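Local coordinates for cadherin-5 (Gallus gallus, PDB 3PPE), which mediates calcium-dependent, mainly homophilic adhesion between endothelial cells and may contribute to the cohesion and organisation of intercellular junctions, at residues 39-42 with 43-47; 163-166 with 167-170. All coordinates share one frame; numbering follows the deposited sequence.

Interaction 1 (39-42 with 43-47)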
loop_
_atom_site.group_PDB
_atom_site.type_symbol
_atom_site.label_atom_id
_atom_site.label_comp_id
_atom_site.label_asym_id
_atom_site.label_seq_id
_atom_site.Cartn_x
_atom_site.Cartn_y
_atom_site.Cartn_z
ATOM N N GLY A 39 -0.520 17.981 -10.335
ATOM C CA GLY A 39 -1.657 17.340 -10.993
ATOM C C GLY A 39 -2.847 17.295 -10.048
ATOM O O GLY A 39 -2.941 18.112 -9.111
ATOM N N GLU A 40 -3.745 16.325 -10.263
ATOM C CA GLU A 40 -5.056 16.329 -9.584
ATOM C C GLU A 40 -4.948 16.051 -8.085
ATOM O O GLU A 40 -4.545 14.959 -7.682
ATOM C CB GLU A 40 -6.024 15.326 -10.244
ATOM C CG GLU A 40 -6.400 15.694 -11.680
ATOM C CD GLU A 40 -7.463 14.724 -12.229
ATOM O OE1 GLU A 40 -8.624 15.159 -12.414
ATOM O OE2 GLU A 40 -7.146 13.540 -12.394
ATOM N N SER A 41 -5.297 17.069 -7.291
ATOM C CA SER A 41 -5.173 17.068 -5.820
ATOM C C SER A 41 -3.751 16.782 -5.342
ATOM O O SER A 41 -3.568 16.348 -4.209
ATOM C CB SER A 41 -6.193 16.070 -5.191
ATOM O OG SER A 41 -7.514 16.453 -5.556
ATOM N N ALA A 42 -2.746 17.003 -6.213
ATOM C CA ALA A 42 -1.331 16.942 -5.781
ATOM C C ALA A 42 -1.064 18.032 -4.742
ATOM O O ALA A 42 -1.459 19.186 -4.947
ATOM C CB ALA A 42 -0.386 17.124 -6.966
ATOM N N ASN A 43 -0.382 17.679 -3.653
ATOM C CA ASN A 43 0.008 18.645 -2.620
ATOM C C ASN A 43 -1.153 19.146 -1.736
ATOM O O ASN A 43 -0.931 19.960 -0.836
ATOM C CB ASN A 43 0.826 19.838 -3.219
ATOM C CG ASN A 43 1.975 19.364 -4.078
ATOM O OD1 ASN A 43 2.904 18.721 -3.576
ATOM N ND2 ASN A 43 1.880 19.604 -5.382
ATOM N N THR A 44 -2.371 18.664 -1.992
ATOM C CA THR A 44 -3.526 18.912 -1.126
ATOM C C THR A 44 -3.920 17.563 -0.511
ATOM O O THR A 44 -3.553 17.255 0.632
ATOM C CB THR A 44 -4.717 19.590 -1.855
ATOM O OG1 THR A 44 -5.063 18.865 -3.041
ATOM C CG2 THR A 44 -4.415 21.055 -2.242
ATOM N N ILE A 45 -4.578 16.714 -1.281
ATOM C CA ILE A 45 -4.887 15.367 -0.779
ATOM C C ILE A 45 -3.653 14.484 -0.711
ATOM O O ILE A 45 -3.443 13.769 0.272
ATOM C CB ILE A 45 -5.971 14.683 -1.659
ATOM C CG1 ILE A 45 -7.255 15.507 -1.579
ATOM C CG2 ILE A 45 -6.160 13.148 -1.277
ATOM C CD1 ILE A 45 -8.434 14.995 -2.511
ATOM N N PHE A 46 -2.851 14.522 -1.772
ATOM C CA PHE A 46 -1.728 13.617 -1.906
ATOM C C PHE A 46 -0.461 14.406 -1.674
ATOM O O PHE A 46 -0.228 15.418 -2.324
ATOM C CB PHE A 46 -1.734 12.999 -3.305
ATOM C CG PHE A 46 -2.966 12.201 -3.572
ATOM C CD1 PHE A 46 -3.904 12.645 -4.483
ATOM C CD2 PHE A 46 -3.199 11.015 -2.878
ATOM C CE1 PHE A 46 -5.060 11.909 -4.708
ATOM C CE2 PHE A 46 -4.369 10.285 -3.079
ATOM C CZ PHE A 46 -5.303 10.748 -3.999
ATOM N N LYS A 47 0.334 13.972 -0.718
ATOM C CA LYS A 47 1.585 14.666 -0.450
ATOM C C LYS A 47 2.732 13.679 -0.368
ATOM O O LYS A 47 2.585 12.573 0.181
ATOM C CB LYS A 47 1.510 15.483 0.851
ATOM C CG LYS A 47 0.341 16.459 0.931
ATOM C CD LYS A 47 0.316 17.149 2.288
ATOM C CE LYS A 47 -0.915 18.012 2.419
ATOM N NZ LYS A 47 -0.757 18.949 3.562
HETATM O O HOH W 1 0.377 21.322 -6.855
#
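S41 meets T44, I45 and F46 in a local turn contact of the first cadherin domain, a beta sandwich, where the chain leaves strand 33-39 of one sheet and enters strand 46-49 of the other. A type II beta turn from G39 to A42, closed by A42 N to G39 O at 3.1 Å, comes first and presents the S41 carbonyl to the residues that follow. F46 N makes the principal bond to S41 O (3.1 Å, 170° at the hydrogen), arriving nearly in line with the carbonyl at a C=O...N angle of 164°. T44 N and I45 N add weak bonds to the same oxygen. T44 OG1, set between its own backbone N and carbonyl carbon (chi1 52°), folds back for another weak one at 3.2 Å. Returning, N43 N bonds F46 O and completes the single bridge of A42 with F46. I45, which also packs on Y69 and L61, supplies van der Waals packing: CD1 lies against S41, 3.5 Å from OG and 3.7 Å from CB, while CG2 sits 3.6 Å above the F46 ring, over its centre. A glycine here, without CG2 and CD1, would probably leave a gap beside S41 and one face of the F46 ring without its cover. N43 ND2, also bonded to I37 O, donates to a water at 2.7 Å, which makes a weak bond to A42 O.

Interaction 2 (163-166 with 167-170)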
loop_
_atom_site.group_PDB
_atom_site.type_symbol
_atom_site.label_atom_id
_atom_site.label_comp_id
_atom_site.label_asym_id
_atom_site.label_seq_id
_atom_site.Cartn_x
_atom_site.Cartn_y
_atom_site.Cartn_z
ATOM N N THR A 163 -45.600 -13.598 -15.053
ATOM C CA THR A 163 -46.748 -14.200 -14.361
ATOM C C THR A 163 -46.262 -15.487 -13.683
ATOM O O THR A 163 -45.494 -16.250 -14.275
ATOM C CB THR A 163 -47.940 -14.525 -15.338
ATOM O OG1 THR A 163 -47.475 -15.434 -16.330
ATOM C CG2 THR A 163 -48.486 -13.227 -16.030
ATOM N N ALA A 164 -46.711 -15.693 -12.440
ATOM C CA ALA A 164 -46.372 -16.859 -11.616
ATOM C C ALA A 164 -47.467 -17.919 -11.628
ATOM O O ALA A 164 -47.272 -19.001 -11.090
ATOM C CB ALA A 164 -46.089 -16.453 -10.160
ATOM N N ARG A 165 -48.577 -17.617 -12.282
ATOM C CA ARG A 165 -49.765 -18.492 -12.337
ATOM C C ARG A 165 -50.354 -18.304 -13.712
ATOM O O ARG A 165 -50.230 -17.216 -14.271
ATOM C CB ARG A 165 -50.829 -18.049 -11.303
ATOM C CG ARG A 165 -50.411 -18.194 -9.810
ATOM C CD ARG A 165 -51.542 -17.799 -8.852
ATOM N NE ARG A 165 -52.657 -18.745 -8.975
ATOM C CZ ARG A 165 -52.816 -19.845 -8.249
ATOM N NH1 ARG A 165 -51.911 -20.195 -7.319
ATOM N NH2 ARG A 165 -53.883 -20.623 -8.491
ATOM N N ALA A 166 -51.055 -19.318 -14.223
ATOM C CA ALA A 166 -51.733 -19.214 -15.529
ATOM C C ALA A 166 -53.197 -18.813 -15.406
ATOM O O ALA A 166 -53.850 -18.643 -16.416
ATOM C CB ALA A 166 -51.642 -20.530 -16.294
ATOM N N ASP A 167 -53.714 -18.636 -14.192
ATOM C CA ASP A 167 -55.150 -18.343 -14.003
ATOM C C ASP A 167 -55.449 -16.917 -13.526
ATOM O O ASP A 167 -56.446 -16.712 -12.826
ATOM C CB ASP A 167 -55.779 -19.349 -12.999
ATOM C CG ASP A 167 -55.030 -19.387 -11.671
ATOM O OD1 ASP A 167 -55.335 -20.246 -10.808
ATOM O OD2 ASP A 167 -54.103 -18.558 -11.494
ATOM N N LEU A 168 -54.599 -15.932 -13.854
ATOM C CA LEU A 168 -54.883 -14.569 -13.373
ATOM C C LEU A 168 -56.113 -13.985 -14.082
ATOM O O LEU A 168 -56.101 -13.741 -15.283
ATOM C CB LEU A 168 -53.682 -13.623 -13.449
ATOM C CG LEU A 168 -52.377 -14.092 -12.777
ATOM C CD1 LEU A 168 -51.249 -13.130 -13.060
ATOM C CD2 LEU A 168 -52.568 -14.302 -11.282
ATOM N N ASP A 169 -57.145 -13.729 -13.293
ATOM C CA ASP A 169 -58.482 -13.410 -13.782
ATOM C C ASP A 169 -58.765 -11.962 -13.407
ATOM O O ASP A 169 -58.796 -11.619 -12.215
ATOM C CB ASP A 169 -59.480 -14.350 -13.090
ATOM C CG ASP A 169 -60.898 -14.273 -13.691
ATOM O OD1 ASP A 169 -61.457 -15.344 -14.030
ATOM O OD2 ASP A 169 -61.456 -13.162 -13.834
ATOM N N ARG A 170 -58.951 -11.122 -14.426
ATOM C CA ARG A 170 -59.267 -9.704 -14.251
ATOM C C ARG A 170 -60.496 -9.446 -13.348
ATOM O O ARG A 170 -60.536 -8.449 -12.621
ATOM C CB ARG A 170 -59.454 -9.020 -15.617
ATOM C CG ARG A 170 -59.498 -7.511 -15.525
ATOM C CD ARG A 170 -59.873 -6.845 -16.834
ATOM N NE ARG A 170 -60.565 -5.595 -16.525
ATOM C CZ ARG A 170 -59.961 -4.428 -16.345
ATOM N NH1 ARG A 170 -58.648 -4.354 -16.481
ATOM N NH2 ARG A 170 -60.653 -3.332 -16.053
HETATM O O HOH W 2 -52.248 -15.751 -15.848
#
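R165 and D167, two residues apart in the loop between strands 160-163 and 175-184 of the second cadherin domain, face each other as a side-on, two-pronged salt bridge. NE of R165 donates to D167 OD2 at 2.9 Å and NH2 to D167 OD1 at 2.8 Å, so each carboxylate oxygen takes one nitrogen, through its syn lone pair. The guanidinium and carboxylate planes lie only 20° apart. OD1 sits at the guanidinium edge, in its plane, whereas OD2 is tilted somewhat out of it. Two torsions bring the groups together: the arginine chain bends at chi3 (66°), turning its NE edge to the acid, and D167 CG lies between its own backbone N and carbonyl carbon (chi1 55°), which raises OD2 to within 3.3 Å of R165 CB.

L168 contributes the apolar half. Its CD2 comes within 4.1 Å of R165 CB, and its CD1 meets the T163 methyl CG2 at 4.1 Å, the two side chains running at a slant to each other; Y152 and F153 also pack on this buried leucine, while T163 OG1 is hydrogen-bonded to the backbone at R118 O and T121 N. A water bridges the backbone, donating a hydrogen bond to R165 O at 3.0 Å and accepting one from L168 N at 3.1 Å.

Both charged residues are exposed and touch a crystal neighbour, so the pose may owe something to the lattice. Within the loop, the paired bonds fix the rotation of both flat groups and would largely balance the two charges against each other.

Interactions 1 and 2 occupy different cadherin domains and opposite sides of the chain's centre, with their own centres 60 Å apart and nearest atoms about 47 Å apart; they do not touch. Each sits where the chain passes from one sheet of its sandwich to the other. Interaction 1 is nearer the interdomain calcium sites: the side chain of I45 is about 14 Å from a bound calcium ion and about 10 Å from the side chain of D62, a calcium ligand, but neither segment coordinates metal. Residues 163-170 lie away from the annotated sites. The two local contacts differ in kind, the first centred on a backbone carbonyl, the second on a pair of charged side chains.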